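Local coordinates for protein spherulin-4 (Aspergillus clavatus, PDB 5C5G) that binds N-acetyl-D-galactosamine and is probably a glycoside hydrolase, like the Aspergillus fumigatus Sph3 required for galactosaminogalactan biosynthesis, at residues Q120-A124 and D125-Y129; S212-R215 and G216-K219. All coordinates share one frame; numbering follows the deposited sequence.

Interaction 1 (Q120-A124 and D125-Y129)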
loop_
_atom_site.group_PDB
_atom_site.type_symbol
_atom_site.label_atom_id
_atom_site.label_comp_id
_atom_site.label_asym_id
_atom_site.label_seq_id
_atom_site.Cartn_x
_atom_site.Cartn_y
_atom_site.Cartn_z
ATOM N N GLN A 120 -8.701 -14.631 2.980
ATOM C CA GLN A 120 -9.890 -14.097 3.629
ATOM C C GLN A 120 -10.416 -15.015 4.696
ATOM O O GLN A 120 -10.940 -14.555 5.704
ATOM C CB GLN A 120 -11.020 -13.930 2.623
ATOM C CG GLN A 120 -10.928 -12.732 1.725
ATOM C CD GLN A 120 -12.068 -12.736 0.736
ATOM O OE1 GLN A 120 -11.972 -13.359 -0.320
ATOM N NE2 GLN A 120 -13.178 -12.094 1.094
ATOM N N GLN A 121 -10.363 -16.317 4.456
ATOM C CA GLN A 121 -11.028 -17.258 5.331
ATOM C C GLN A 121 -10.245 -17.459 6.621
ATOM O O GLN A 121 -9.034 -17.610 6.602
ATOM C CB GLN A 121 -11.221 -18.606 4.619
ATOM C CG GLN A 121 -11.835 -18.489 3.222
ATOM C CD GLN A 121 -12.161 -19.836 2.586
ATOM O OE1 GLN A 121 -12.047 -20.884 3.224
ATOM N NE2 GLN A 121 -12.568 -19.808 1.318
ATOM N N TYR A 122 -10.955 -17.505 7.736
ATOM C CA TYR A 122 -10.314 -17.786 9.002
ATOM C C TYR A 122 -9.902 -19.246 9.111
ATOM O O TYR A 122 -10.685 -20.156 8.819
ATOM C CB TYR A 122 -11.212 -17.448 10.185
ATOM C CG TYR A 122 -10.528 -17.797 11.462
ATOM C CD1 TYR A 122 -9.595 -16.938 12.016
ATOM C CD2 TYR A 122 -10.753 -19.016 12.079
ATOM C CE1 TYR A 122 -8.934 -17.276 13.179
ATOM C CE2 TYR A 122 -10.092 -19.362 13.230
ATOM C CZ TYR A 122 -9.188 -18.486 13.777
ATOM O OH TYR A 122 -8.529 -18.822 14.935
ATOM N N ASP A 123 -8.671 -19.451 9.561
ATOM C CA ASP A 123 -8.174 -20.758 9.957
ATOM C C ASP A 123 -7.052 -20.509 10.951
ATOM O O ASP A 123 -6.236 -19.619 10.761
ATOM C CB ASP A 123 -7.678 -21.535 8.742
ATOM C CG ASP A 123 -7.133 -22.895 9.110
ATOM O OD1 ASP A 123 -7.914 -23.860 9.132
ATOM O OD2 ASP A 123 -5.913 -22.984 9.379
ATOM N N ALA A 124 -7.015 -21.293 12.021
ATOM C CA ALA A 124 -6.033 -21.083 13.086
ATOM C C ALA A 124 -4.596 -21.207 12.595
ATOM O O ALA A 124 -3.712 -20.469 13.064
ATOM C CB ALA A 124 -6.284 -22.056 14.238
ATOM N N ASP A 125 -4.359 -22.100 11.636
ATOM C CA ASP A 125 -3.004 -22.291 11.112
ATOM C C ASP A 125 -2.596 -21.083 10.283
ATOM O O ASP A 125 -1.432 -20.678 10.260
ATOM C CB ASP A 125 -2.898 -23.541 10.234
ATOM C CG ASP A 125 -2.978 -24.829 11.024
ATOM O OD1 ASP A 125 -3.006 -24.767 12.267
ATOM O OD2 ASP A 125 -2.997 -25.905 10.385
ATOM N N ILE A 126 -3.553 -20.511 9.561
ATOM C CA ILE A 126 -3.273 -19.314 8.791
ATOM C C ILE A 126 -2.981 -18.150 9.726
ATOM O O ILE A 126 -2.053 -17.382 9.500
ATOM C CB ILE A 126 -4.429 -18.950 7.854
ATOM C CG1 ILE A 126 -4.578 -20.039 6.789
ATOM C CG2 ILE A 126 -4.204 -17.592 7.218
ATOM C CD1 ILE A 126 -5.795 -19.887 5.907
ATOM N N LEU A 127 -3.773 -18.013 10.782
ATOM C CA LEU A 127 -3.509 -16.962 11.752
ATOM C C LEU A 127 -2.085 -17.091 12.304
ATOM O O LEU A 127 -1.370 -16.110 12.412
ATOM C CB LEU A 127 -4.535 -16.995 12.885
ATOM C CG LEU A 127 -4.323 -15.931 13.963
ATOM C CD1 LEU A 127 -4.485 -14.517 13.421
ATOM C CD2 LEU A 127 -5.261 -16.157 15.137
ATOM N N ALA A 128 -1.662 -18.308 12.638
ATOM C CA ALA A 128 -0.316 -18.529 13.155
ATOM C C ALA A 128 0.762 -18.141 12.139
ATOM O O ALA A 128 1.795 -17.557 12.487
ATOM C CB ALA A 128 -0.148 -19.995 13.585
ATOM N N TYR A 129 0.508 -18.445 10.875
ATOM C CA TYR A 129 1.412 -18.098 9.784
ATOM C C TYR A 129 1.531 -16.595 9.671
ATOM O O TYR A 129 2.646 -16.063 9.606
ATOM C CB TYR A 129 0.857 -18.708 8.499
ATOM C CG TYR A 129 1.504 -18.434 7.148
ATOM C CD1 TYR A 129 1.226 -17.277 6.439
ATOM C CD2 TYR A 129 2.276 -19.402 6.525
ATOM C CE1 TYR A 129 1.752 -17.068 5.180
ATOM C CE2 TYR A 129 2.802 -19.202 5.261
ATOM C CZ TYR A 129 2.531 -18.035 4.598
ATOM O OH TYR A 129 3.016 -17.838 3.334
#
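D123 turns its carboxylate forward onto the first amides of a helix: OD2 accepts from D125 N at 2.9 Å, and more weakly from I126 N at 3.4 Å. With CG anti to the backbone N (chi1 179°), the carboxylate swings forward along the chain, and D125 N meets OD2 from above the carboxylate plane. D125 turns its own carboxylate almost square to that of D123, the two planes 80° apart. Their OD2 atoms lie 4.2 Å from each other, a proximity of like charges that the helix start probably eases.

D123 is thus the N-cap of helix 124-139, which follows strand 112-116 in the (beta/alpha) barrel. A hydrophobic staple spans the cap: L127 CD2 comes to the edge of the Y122 ring, near its plane, 4.3 Å from Y122 CE1. On a different side, I126 runs alongside D123, its CD1 3.8 Å from D123 CB and near Q121 O. The backbone takes over from the cap where L127 N donates to D123 O at 2.9 Å, and A128 N to A124 O. The Y161 hydroxyl hydrogen-bonds to Q121 O and D123 N, while R160 makes a cation-pi contact with Y122.

Interaction 2 (S212-R215 and G216-K219); sequences SDLR and GLVK
Residues 212-215 and 216-219 are successive turns of one alpha helix, joined by four i to i+4 backbone hydrogen bonds. Their N to O distances run from 2.9 Å (V218 N to L214 O) to 3.2 Å (L217 N to D213 O); the other two link G216 N to S212 O and K219 N to R215 O.

Along the buried face, L214 reaches forward to two residues of the next turn: its CD1 lies 4.4 Å from L217 CD2 and 4.4 Å from V218 CG2. These are loose apolar contacts; V218 sits closer to the backbone: with CG1 anti to the backbone N (chi1 172°), CG2 falls beside that N, 3.4 Å from L214 O. In the barrel, helix 212-224 is the crossover of a beta-alpha-beta unit between strands 198-203 and 227-230. Its apolar face fits between neighbouring helices: L214 and V218 pack on L251 of helix 245-252, and L217 on Y175 and F178 of helix 175-180. R215 and K219, one turn apart, both have extended chains that run to the N-terminal residues. Their ends meet backbone carbonyls there, R215 NH2 bonding to H2 O and K219 NZ to M3 O, while the R215 side chain also touches L251.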
loop_
_atom_site.group_PDB
_atom_site.type_symbol
_atom_site.label_atom_id
_atom_site.label_comp_id
_atom_site.label_asym_id
_atom_site.label_seq_id
_atom_site.Cartn_x
_atom_site.Cartn_y
_atom_site.Cartn_z
ATOM N N SER A 212 -16.086 18.326 -7.971
ATOM C CA SER A 212 -16.804 18.077 -6.730
ATOM C C SER A 212 -17.267 16.626 -6.608
ATOM O O SER A 212 -17.452 16.139 -5.495
ATOM C CB SER A 212 -17.979 19.032 -6.582
ATOM O OG SER A 212 -18.867 18.945 -7.680
ATOM N N ASP A 213 -17.480 15.923 -7.720
ATOM C CA ASP A 213 -17.856 14.513 -7.656
ATOM C C ASP A 213 -16.706 13.689 -7.065
ATOM O O ASP A 213 -16.926 12.769 -6.265
ATOM C CB ASP A 213 -18.218 13.939 -9.035
ATOM C CG ASP A 213 -19.525 14.459 -9.597
ATOM O OD1 ASP A 213 -20.238 15.255 -8.951
ATOM O OD2 ASP A 213 -19.852 14.058 -10.742
ATOM N N LEU A 214 -15.477 14.006 -7.454
ATOM C CA LEU A 214 -14.309 13.322 -6.914
ATOM C C LEU A 214 -14.100 13.708 -5.443
ATOM O O LEU A 214 -13.727 12.869 -4.619
ATOM C CB LEU A 214 -13.054 13.652 -7.729
ATOM C CG LEU A 214 -11.783 12.912 -7.296
ATOM C CD1 LEU A 214 -11.935 11.391 -7.379
ATOM C CD2 LEU A 214 -10.621 13.377 -8.162
ATOM N N ARG A 215 -14.316 14.975 -5.116
ATOM C CA ARG A 215 -14.233 15.416 -3.731
ATOM C C ARG A 215 -15.165 14.568 -2.869
ATOM O O ARG A 215 -14.771 14.115 -1.786
ATOM C CB ARG A 215 -14.589 16.887 -3.603
ATOM C CG ARG A 215 -14.477 17.423 -2.179
ATOM C CD ARG A 215 -14.731 18.917 -2.189
ATOM N NE ARG A 215 -14.534 19.540 -0.879
ATOM C CZ ARG A 215 -13.386 20.066 -0.451
ATOM N NH1 ARG A 215 -12.306 20.061 -1.225
ATOM N NH2 ARG A 215 -13.317 20.600 0.763
ATOM N N GLY A 216 -16.400 14.368 -3.313
ATOM C CA GLY A 216 -17.352 13.578 -2.558
ATOM C C GLY A 216 -16.881 12.148 -2.365
ATOM O O GLY A 216 -16.993 11.603 -1.268
ATOM N N LEU A 217 -16.348 11.532 -3.413
ATOM C CA LEU A 217 -15.832 10.173 -3.296
ATOM C C LEU A 217 -14.699 10.103 -2.277
ATOM O O LEU A 217 -14.704 9.227 -1.412
ATOM C CB LEU A 217 -15.373 9.658 -4.652
ATOM C CG LEU A 217 -14.718 8.265 -4.641
ATOM C CD1 LEU A 217 -15.659 7.213 -4.126
ATOM C CD2 LEU A 217 -14.227 7.905 -6.032
ATOM N N VAL A 218 -13.742 11.013 -2.368
ATOM C CA VAL A 218 -12.626 10.997 -1.431
ATOM C C VAL A 218 -13.116 11.157 0.009
ATOM O O VAL A 218 -12.655 10.439 0.898
ATOM C CB VAL A 218 -11.577 12.047 -1.810
ATOM C CG1 VAL A 218 -10.507 12.177 -0.746
ATOM C CG2 VAL A 218 -10.925 11.676 -3.145
ATOM N N LYS A 219 -14.037 12.084 0.250
ATOM C CA LYS A 219 -14.578 12.259 1.587
ATOM C C LYS A 219 -15.244 10.981 2.091
ATOM O O LYS A 219 -15.057 10.580 3.238
ATOM C CB LYS A 219 -15.586 13.398 1.577
ATOM C CG LYS A 219 -16.172 13.689 2.928
ATOM C CD LYS A 219 -16.965 14.979 2.919
ATOM C CE LYS A 219 -17.570 15.263 4.267
ATOM N NZ LYS A 219 -18.251 16.588 4.271
#

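Overall arrangement
From the N terminus, the chain lays down the first four strands of the barrel before interaction 1, where the loop after strand 112-116 turns into helix 124-139. Interaction 2 follows some eighty residues later, in the helix between strands 198-203 and 227-230. The two are in series: neither nests in nor crosses the other, and both are local, linking consecutive residues rather than closing a long loop. Their centres are 36 Å apart and their nearest atoms about 20 Å, without touching. Interaction 1 lies at the surface, at the start of helix 124-139; interaction 2 covers the first two turns of helix 212-224, whose side chains contact the N-terminal residues and helices 175-180 and 245-252.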